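Local coordinates for protein metallo-beta-lactamase (Simiduia agarivorans, PDB 6MFI) that probably hydrolyses the beta-lactam ring of antibiotics with two zinc ions, as other B3 metallo-beta-lactamases do, at residues F98-S101 / D102-I105; L130-P134 / A135-V139; I173-G176 / N177-L180. All coordinates share one frame; numbering follows the deposited sequence.

Contact 1 of 3, residues F98-S101 / D102-I105; sequences FSLS and DVKI
Lys104 reaches back over the turn that precedes its strand to take hold of Ser101. Its CB lies against Leu175 of strand 172-175; CG is anti to the carbonyl carbon (chi1 -51°), and a bend at chi2 turns the extended remainder toward the turn. CD and then CE draw steadily nearer to Ser101 O, CE at 3.4 Å. NZ donates to Ser101 O at 2.8 Å. It sits 27° out of the carbonyl plane. A long, flexible lysine suits this place, since its methylenes can span the turn and its ammonium ends on a backbone carbonyl of the exposed Ser101. The turn itself is held by the backbone: Val103 N donates to Leu100 O at 3.0 Å, and Asp102 N makes a weak bond to Ser99 O. The two serine hydroxyls, Ser101 OG and Ser99 OG, are hydrogen-bonded at 2.7 Å, short polar groups well fitted to a surface bend. On the apolar side, Leu100 CD1 meets Val103 CG2 at 4.3 Å. The turn thus links helix 85-95, where Leu100 packs on Arg90 and Ile93, to strand 103-107, whose Val103 leans on Leu77 of neighbouring strand 74-78.

Contact 2 of 3, residues L130-P134 / A135-V139; sequences LYASP and AAAAV
Ser133 and Ala137 are joined where the chain passes from extended strand to helix, Ala137 N donating to Ser133 O at 2.7 Å and almost in line with the carbonyl bond. The motif is a helix N-cap at the end of a beta strand, part of the alternating strands and helices of the metallo-beta-lactamase fold. Ser133 is the cap: with chi1 at 61°, its OG is swung between its own N and carbonyl carbon and faces the first turn, where Ala136 N gives it a weak bond of 3.4 Å. That hydroxyl is also hydrogen-bonded to Gly191 O, so it ties the helix start to a separate loop. Pro134 suits the first helical position because the N-H it lacks would have no carbonyl to pair with there; its own O receives Ala138 N at 3.3 Å, the donor tilted from the carbonyl plane. The alanines are small enough for the first turn to lie close against the strand end. Ala132 CB approaches Ala137 CB at 4.1 Å and Ala136 CB at 4.3 Å, while Ala132 and Ala136 also touch His108, a short way along the chain from the zinc ligands His110 and His112. The methyl of Ala136 lies beside the capping hydroxyl, its CB 3.3 Å from Ser133 OG.

Contact 3 of 3, residues I173-G176 / N177-L180; sequences IALG and NLRL
Chi1 of -69° keeps Ile173 CG2 anti to its backbone N, and chi1 of -48° sets Leu180 CG anti to its carbonyl carbon; as a directly paired couple on one face, they bring CG2 of Ile173 within 3.9 Å of CD1 of Leu180, crossing at a slant. Nearer the turn, Leu175 CD2 and Leu178 CD1 approach to 4.3 Å on the same face. These bulky aliphatic groups suit a face directed into the protein, where Ile105, Val76 and Ile69 of the other sheet pack against it, with Trp195 of adjoining strand 193-199 alongside. The backbones bind in an antiparallel ladder: Ile173 N donates to Leu180 O at 2.6 Å, and Leu180 N answers to Ile173 O at 2.9 Å, both in the carbonyl plane. At the turn, Leu178 N is 3.0 Å from Leu175 O, and this hydrogen bond closes the loop with the donor above the carbonyl plane of Leu175. Gly176 holds the positive phi (62°) of the second position of a type II' turn, where a CB would crowd Asn177 N; Asn177 follows, its OD1 hydrogen-bonded to Asp72 N. A water donating to Gly176 O and Leu178 O bridges the bend. Ala174 and Arg179 point to the other face, both exposed; Arg179 NE is hydrogen-bonded to Gln172 OE1. The whole is a beta hairpin with a two-residue loop, at the edge of the second sheet.

Overall arrangement
The three contacts touch one another through Ile105, Tyr131 and Ile173, between the two sheets. Contacts 1 and 2 lie on neighbouring parallel strands of one sheet, where Ile105 packs on Tyr131; contact 3 is the edge hairpin of the other sheet, and its Ile173 touches both. Contact 1 is a surface turn, secured by backbone bonds, a pair of serine hydroxyls and a lysine bond to a carbonyl, whereas contact 2 is partly buried, built of alanines and a capped helix start, and lies nearest the zinc site. Contact 3 is two-sided, with large aliphatic residues facing the opposing sheet, and Ala174 and Arg179 turned outward. Contacts 1 and 3 lie away from the zinc site.

Contact 1 of 3, residues F98-S101 / D102-I105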
ATOM      1  N   PHE A  98       2.629  15.063 -13.947  1.00 12.62           N
ATOM      2  CA  PHE A  98       3.445  15.359 -12.780  1.00 13.03           C
ATOM      3  C   PHE A  98       4.893  14.955 -13.025  1.00 12.86           C
ATOM      4  O   PHE A  98       5.178  13.967 -13.707  1.00 12.55           O
ATOM      5  CB  PHE A  98       2.903  14.643 -11.542  1.00 12.65           C
ATOM      6  CG  PHE A  98       1.527  15.089 -11.141  1.00 13.54           C
ATOM      7  CD1 PHE A  98       1.307  16.380 -10.691  1.00 14.07           C
ATOM      8  CD2 PHE A  98       0.452  14.219 -11.213  1.00 13.60           C
ATOM      9  CE1 PHE A  98       0.040  16.795 -10.322  1.00 14.64           C
ATOM     10  CE2 PHE A  98      -0.816  14.628 -10.845  1.00 14.33           C
ATOM     11  CZ  PHE A  98      -1.022  15.918 -10.399  1.00 14.52           C
ATOM     12  N   SER A  99       5.809  15.738 -12.459  1.00 12.92           N
ATOM     13  CA  SER A  99       7.234  15.480 -12.608  1.00 14.10           C
ATOM     14  C   SER A  99       7.688  14.431 -11.602  1.00 13.90           C
ATOM     15  O   SER A  99       7.333  14.497 -10.420  1.00 14.55           O
ATOM     16  CB  SER A  99       8.027  16.773 -12.420  1.00 15.93           C
ATOM     17  OG  SER A  99       9.410  16.507 -12.267  1.00 16.89           O
ATOM     18  N   LEU A 100       8.474  13.460 -12.073  1.00 13.66           N
ATOM     19  CA  LEU A 100       8.985  12.431 -11.172  1.00 13.08           C
ATOM     20  C   LEU A 100       9.952  13.019 -10.154  1.00 12.41           C
ATOM     21  O   LEU A 100       9.969  12.600  -8.992  1.00 11.90           O
ATOM     22  CB  LEU A 100       9.660  11.315 -11.971  1.00 13.74           C
ATOM     23  CG  LEU A 100      10.136  10.126 -11.133  1.00 14.74           C
ATOM     24  CD1 LEU A 100       8.951   9.349 -10.581  1.00 14.75           C
ATOM     25  CD2 LEU A 100      11.054   9.214 -11.934  1.00 15.57           C
ATOM     26  N   SER A 101      10.761  13.997 -10.569  1.00 13.32           N
ATOM     27  CA  SER A 101      11.676  14.651  -9.643  1.00 14.12           C
ATOM     28  C   SER A 101      10.943  15.433  -8.561  1.00 15.00           C
ATOM     29  O   SER A 101      11.538  15.733  -7.520  1.00 15.08           O
ATOM     30  CB  SER A 101      12.626  15.577 -10.403  1.00 14.47           C
ATOM     31  OG  SER A 101      11.905  16.526 -11.169  1.00 14.73           O
ATOM     32  N   ASP A 102       9.673  15.772  -8.784  1.00 14.80           N
ATOM     33  CA  ASP A 102       8.867  16.413  -7.753  1.00 14.77           C
ATOM     34  C   ASP A 102       8.393  15.437  -6.686  1.00 14.28           C
ATOM     35  O   ASP A 102       7.899  15.878  -5.643  1.00 11.62           O
ATOM     36  CB  ASP A 102       7.663  17.117  -8.384  1.00 14.27           C
ATOM     37  CG  ASP A 102       8.047  18.395  -9.100  1.00 14.47           C
ATOM     38  OD1 ASP A 102       9.150  18.916  -8.831  1.00 14.91           O
ATOM     39  OD2 ASP A 102       7.249  18.879  -9.929  1.00 14.57           O
ATOM     40  N   VAL A 103       8.523  14.133  -6.918  1.00 10.75           N
ATOM     41  CA  VAL A 103       8.257  13.145  -5.877  1.00 11.74           C
ATOM     42  C   VAL A 103       9.404  13.212  -4.873  1.00 11.99           C
ATOM     43  O   VAL A 103      10.530  12.811  -5.179  1.00 10.53           O
ATOM     44  CB  VAL A 103       8.106  11.735  -6.459  1.00 11.59           C
ATOM     45  CG1 VAL A 103       7.797  10.737  -5.353  1.00 11.87           C
ATOM     46  CG2 VAL A 103       7.020  11.714  -7.523  1.00 11.63           C
ATOM     47  N   LYS A 104       9.124  13.728  -3.676  1.00 11.81           N
ATOM     48  CA  LYS A 104      10.159  13.945  -2.676  1.00 12.31           C
ATOM     49  C   LYS A 104      10.203  12.872  -1.598  1.00 12.50           C
ATOM     50  O   LYS A 104      11.231  12.742  -0.924  1.00 13.26           O
ATOM     51  CB  LYS A 104       9.968  15.312  -2.004  1.00 12.91           C
ATOM     52  CG  LYS A 104       9.818  16.470  -2.975  1.00 13.50           C
ATOM     53  CD  LYS A 104      11.027  16.593  -3.887  1.00 14.45           C
ATOM     54  CE  LYS A 104      10.878  17.766  -4.843  1.00 15.78           C
ATOM     55  NZ  LYS A 104      12.029  17.870  -5.782  1.00 16.17           N
ATOM     56  N   ILE A 105       9.130  12.106  -1.415  1.00 12.22           N
ATOM     57  CA  ILE A 105       9.046  11.123  -0.341  1.00 12.31           C
ATOM     58  C   ILE A 105       8.457   9.835  -0.897  1.00 11.21           C
ATOM     59  O   ILE A 105       7.452   9.863  -1.613  1.00 10.04           O
ATOM     60  CB  ILE A 105       8.199  11.641   0.840  1.00 12.93           C
ATOM     61  CG1 ILE A 105       8.893  12.826   1.516  1.00 14.10           C
ATOM     62  CG2 ILE A 105       7.941  10.532   1.848  1.00 12.18           C
ATOM     63  CD1 ILE A 105       8.130  13.398   2.688  1.00 14.92           C
TER
HETATM   64  O   HOH W   1       5.117  17.818 -10.475  1.00 11.25           O

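Contact 2 of 3, residues L130-P134 / A135-V139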
ATOM      1  N   LEU A 130      13.450   7.670   0.925  1.00 13.53           N
ATOM      2  CA  LEU A 130      12.562   6.548   1.195  1.00 13.11           C
ATOM      3  C   LEU A 130      12.448   6.342   2.699  1.00 13.50           C
ATOM      4  O   LEU A 130      13.455   6.115   3.377  1.00 13.58           O
ATOM      5  CB  LEU A 130      13.078   5.285   0.508  1.00 13.35           C
ATOM      6  CG  LEU A 130      12.446   3.946   0.881  1.00 13.58           C
ATOM      7  CD1 LEU A 130      10.957   3.941   0.574  1.00 13.63           C
ATOM      8  CD2 LEU A 130      13.155   2.836   0.130  1.00 13.41           C
ATOM      9  N   TYR A 131      11.225   6.431   3.215  1.00 14.38           N
ATOM     10  CA  TYR A 131      10.939   6.187   4.620  1.00 15.30           C
ATOM     11  C   TYR A 131      10.344   4.795   4.782  1.00 14.06           C
ATOM     12  O   TYR A 131       9.490   4.378   3.995  1.00 12.62           O
ATOM     13  CB  TYR A 131       9.971   7.235   5.175  1.00 17.33           C
ATOM     14  CG  TYR A 131      10.549   8.629   5.275  1.00 19.54           C
ATOM     15  CD1 TYR A 131      10.565   9.476   4.174  1.00 20.27           C
ATOM     16  CD2 TYR A 131      11.073   9.101   6.472  1.00 21.46           C
ATOM     17  CE1 TYR A 131      11.088  10.750   4.260  1.00 21.47           C
ATOM     18  CE2 TYR A 131      11.600  10.377   6.568  1.00 22.35           C
ATOM     19  CZ  TYR A 131      11.604  11.196   5.459  1.00 22.44           C
ATOM     20  OH  TYR A 131      12.127  12.467   5.545  1.00 23.81           O
ATOM     21  N   ALA A 132      10.798   4.077   5.807  1.00 14.13           N
ATOM     22  CA  ALA A 132      10.365   2.703   6.005  1.00 13.54           C
ATOM     23  C   ALA A 132      10.408   2.353   7.483  1.00 14.00           C
ATOM     24  O   ALA A 132      11.226   2.882   8.238  1.00 14.87           O
ATOM     25  CB  ALA A 132      11.234   1.723   5.208  1.00 13.26           C
ATOM     26  N   SER A 133       9.514   1.449   7.884  1.00 13.87           N
ATOM     27  CA  SER A 133       9.550   0.907   9.231  1.00 14.71           C
ATOM     28  C   SER A 133      10.842   0.114   9.431  1.00 14.49           C
ATOM     29  O   SER A 133      11.468  -0.323   8.462  1.00 13.70           O
ATOM     30  CB  SER A 133       8.330   0.019   9.476  1.00 14.86           C
ATOM     31  OG  SER A 133       8.309  -1.077   8.580  1.00 14.20           O
ATOM     32  N   PRO A 134      11.269  -0.068  10.686  1.00 15.06           N
ATOM     33  CA  PRO A 134      12.530  -0.793  10.930  1.00 15.03           C
ATOM     34  C   PRO A 134      12.589  -2.175  10.298  1.00 15.55           C
ATOM     35  O   PRO A 134      13.617  -2.532   9.710  1.00 15.22           O
ATOM     36  CB  PRO A 134      12.589  -0.866  12.461  1.00 16.15           C
ATOM     37  CG  PRO A 134      11.848   0.343  12.912  1.00 16.14           C
ATOM     38  CD  PRO A 134      10.730   0.529  11.922  1.00 15.80           C
ATOM     39  N   ALA A 135      11.517  -2.965  10.401  1.00 16.48           N
ATOM     40  CA  ALA A 135      11.532  -4.296   9.801  1.00 16.98           C
ATOM     41  C   ALA A 135      11.543  -4.217   8.280  1.00 15.93           C
ATOM     42  O   ALA A 135      12.222  -5.010   7.616  1.00 15.93           O
ATOM     43  CB  ALA A 135      10.333  -5.109  10.289  1.00 18.59           C
ATOM     44  N   ALA A 136      10.799  -3.269   7.709  1.00 15.54           N
ATOM     45  CA  ALA A 136      10.804  -3.109   6.259  1.00 15.84           C
ATOM     46  C   ALA A 136      12.140  -2.562   5.772  1.00 15.11           C
ATOM     47  O   ALA A 136      12.636  -2.974   4.718  1.00 15.26           O
ATOM     48  CB  ALA A 136       9.658  -2.197   5.826  1.00 15.99           C
ATOM     49  N   ALA A 137      12.739  -1.641   6.532  1.00 14.36           N
ATOM     50  CA  ALA A 137      14.015  -1.057   6.130  1.00 13.55           C
ATOM     51  C   ALA A 137      15.105  -2.113   6.005  1.00 14.69           C
ATOM     52  O   ALA A 137      15.988  -1.993   5.150  1.00 15.23           O
ATOM     53  CB  ALA A 137      14.435   0.027   7.122  1.00 12.56           C
ATOM     54  N   ALA A 138      15.062  -3.149   6.846  1.00 15.18           N
ATOM     55  CA  ALA A 138      16.038  -4.227   6.735  1.00 15.75           C
ATOM     56  C   ALA A 138      15.854  -5.002   5.436  1.00 15.98           C
ATOM     57  O   ALA A 138      16.835  -5.442   4.824  1.00 16.59           O
ATOM     58  CB  ALA A 138      15.931  -5.161   7.938  1.00 16.13           C
ATOM     59  N   VAL A 139      14.607  -5.175   4.997  1.00 15.76           N
ATOM     60  CA  VAL A 139      14.356  -5.881   3.744  1.00 17.02           C
ATOM     61  C   VAL A 139      14.815  -5.043   2.557  1.00 16.73           C
ATOM     62  O   VAL A 139      15.452  -5.555   1.631  1.00 14.51           O
ATOM     63  CB  VAL A 139      12.869  -6.261   3.633  1.00 17.88           C
ATOM     64  CG1 VAL A 139      12.592  -6.939   2.300  1.00 18.61           C
ATOM     65  CG2 VAL A 139      12.469  -7.164   4.789  1.00 19.21           C
TER

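Contact 3 of 3, residues I173-G176 / N177-L180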
ATOM      1  N   ILE A 173       4.327  12.112   8.515  1.00 19.45           N
ATOM      2  CA  ILE A 173       5.166  12.451   7.371  1.00 18.96           C
ATOM      3  C   ILE A 173       4.677  13.782   6.822  1.00 19.02           C
ATOM      4  O   ILE A 173       3.511  13.904   6.425  1.00 19.41           O
ATOM      5  CB  ILE A 173       5.129  11.360   6.290  1.00 18.52           C
ATOM      6  CG1 ILE A 173       5.838  10.096   6.781  1.00 18.71           C
ATOM      7  CG2 ILE A 173       5.758  11.863   5.002  1.00 17.93           C
ATOM      8  CD1 ILE A 173       7.337  10.245   6.915  1.00 18.76           C
ATOM      9  N   ALA A 174       5.560  14.777   6.801  1.00 19.39           N
ATOM     10  CA  ALA A 174       5.215  16.130   6.389  1.00 19.82           C
ATOM     11  C   ALA A 174       5.998  16.506   5.139  1.00 19.07           C
ATOM     12  O   ALA A 174       7.206  16.258   5.059  1.00 18.93           O
ATOM     13  CB  ALA A 174       5.496  17.133   7.511  1.00 21.15           C
ATOM     14  N   LEU A 175       5.304  17.106   4.170  1.00 18.94           N
ATOM     15  CA  LEU A 175       5.934  17.582   2.940  1.00 18.50           C
ATOM     16  C   LEU A 175       5.086  18.741   2.424  1.00 19.36           C
ATOM     17  O   LEU A 175       4.076  18.520   1.747  1.00 19.65           O
ATOM     18  CB  LEU A 175       6.051  16.469   1.910  1.00 17.18           C
ATOM     19  CG  LEU A 175       6.798  16.831   0.625  1.00 16.25           C
ATOM     20  CD1 LEU A 175       8.273  17.085   0.908  1.00 15.84           C
ATOM     21  CD2 LEU A 175       6.625  15.742  -0.424  1.00 14.88           C
ATOM     22  N   GLY A 176       5.500  19.964   2.744  1.00 19.89           N
ATOM     23  CA  GLY A 176       4.702  21.131   2.426  1.00 20.09           C
ATOM     24  C   GLY A 176       3.359  21.106   3.124  1.00 20.78           C
ATOM     25  O   GLY A 176       3.294  21.056   4.356  1.00 22.19           O
ATOM     26  N   ASN A 177       2.276  21.143   2.350  1.00 21.12           N
ATOM     27  CA  ASN A 177       0.938  21.048   2.917  1.00 22.71           C
ATOM     28  C   ASN A 177       0.489  19.610   3.130  1.00 22.27           C
ATOM     29  O   ASN A 177      -0.585  19.395   3.702  1.00 23.68           O
ATOM     30  CB  ASN A 177      -0.075  21.768   2.021  1.00 23.06           C
ATOM     31  CG  ASN A 177      -0.248  21.089   0.676  1.00 22.08           C
ATOM     32  OD1 ASN A 177       0.718  20.618   0.074  1.00 21.27           O
ATOM     33  ND2 ASN A 177      -1.485  21.033   0.197  1.00 22.55           N
ATOM     34  N   LEU A 178       1.273  18.630   2.690  1.00 19.70           N
ATOM     35  CA  LEU A 178       0.892  17.233   2.837  1.00 17.62           C
ATOM     36  C   LEU A 178       1.230  16.719   4.230  1.00 18.24           C
ATOM     37  O   LEU A 178       2.232  17.111   4.836  1.00 17.94           O
ATOM     38  CB  LEU A 178       1.585  16.374   1.780  1.00 15.24           C
ATOM     39  CG  LEU A 178       1.479  16.904   0.352  1.00 12.14           C
ATOM     40  CD1 LEU A 178       2.330  16.073  -0.599  1.00 11.11           C
ATOM     41  CD2 LEU A 178       0.025  16.917  -0.086  1.00 12.52           C
ATOM     42  N   ARG A 179       0.384  15.824   4.733  1.00 19.66           N
ATOM     43  CA  ARG A 179       0.549  15.281   6.077  1.00 21.24           C
ATOM     44  C   ARG A 179      -0.043  13.882   6.121  1.00 20.32           C
ATOM     45  O   ARG A 179      -1.254  13.715   5.936  1.00 20.81           O
ATOM     46  CB  ARG A 179      -0.118  16.189   7.112  1.00 23.84           C
ATOM     47  CG  ARG A 179      -0.254  15.577   8.490  1.00 25.69           C
ATOM     48  CD  ARG A 179      -0.009  16.614   9.569  1.00 27.97           C
ATOM     49  NE  ARG A 179      -0.369  16.118  10.892  1.00 29.85           N
ATOM     50  CZ  ARG A 179      -1.408  16.555  11.595  1.00 32.39           C
ATOM     51  NH1 ARG A 179      -2.195  17.500  11.100  1.00 33.32           N
ATOM     52  NH2 ARG A 179      -1.663  16.046  12.793  1.00 33.93           N
ATOM     53  N   LEU A 180       0.806  12.887   6.360  1.00 18.51           N
ATOM     54  CA  LEU A 180       0.399  11.494   6.457  1.00 16.69           C
ATOM     55  C   LEU A 180       0.820  10.928   7.805  1.00 16.17           C
ATOM     56  O   LEU A 180       1.863  11.296   8.351  1.00 14.55           O
ATOM     57  CB  LEU A 180       1.017  10.647   5.336  1.00 15.17           C
ATOM     58  CG  LEU A 180       0.930  11.154   3.897  1.00 14.11           C
ATOM     59  CD1 LEU A 180       2.170  11.951   3.519  1.00 13.21           C
ATOM     60  CD2 LEU A 180       0.734   9.984   2.949  1.00 13.33           C
TER
HETATM   61  O   HOH W   2       2.877  19.214   6.592  1.00 28.76           O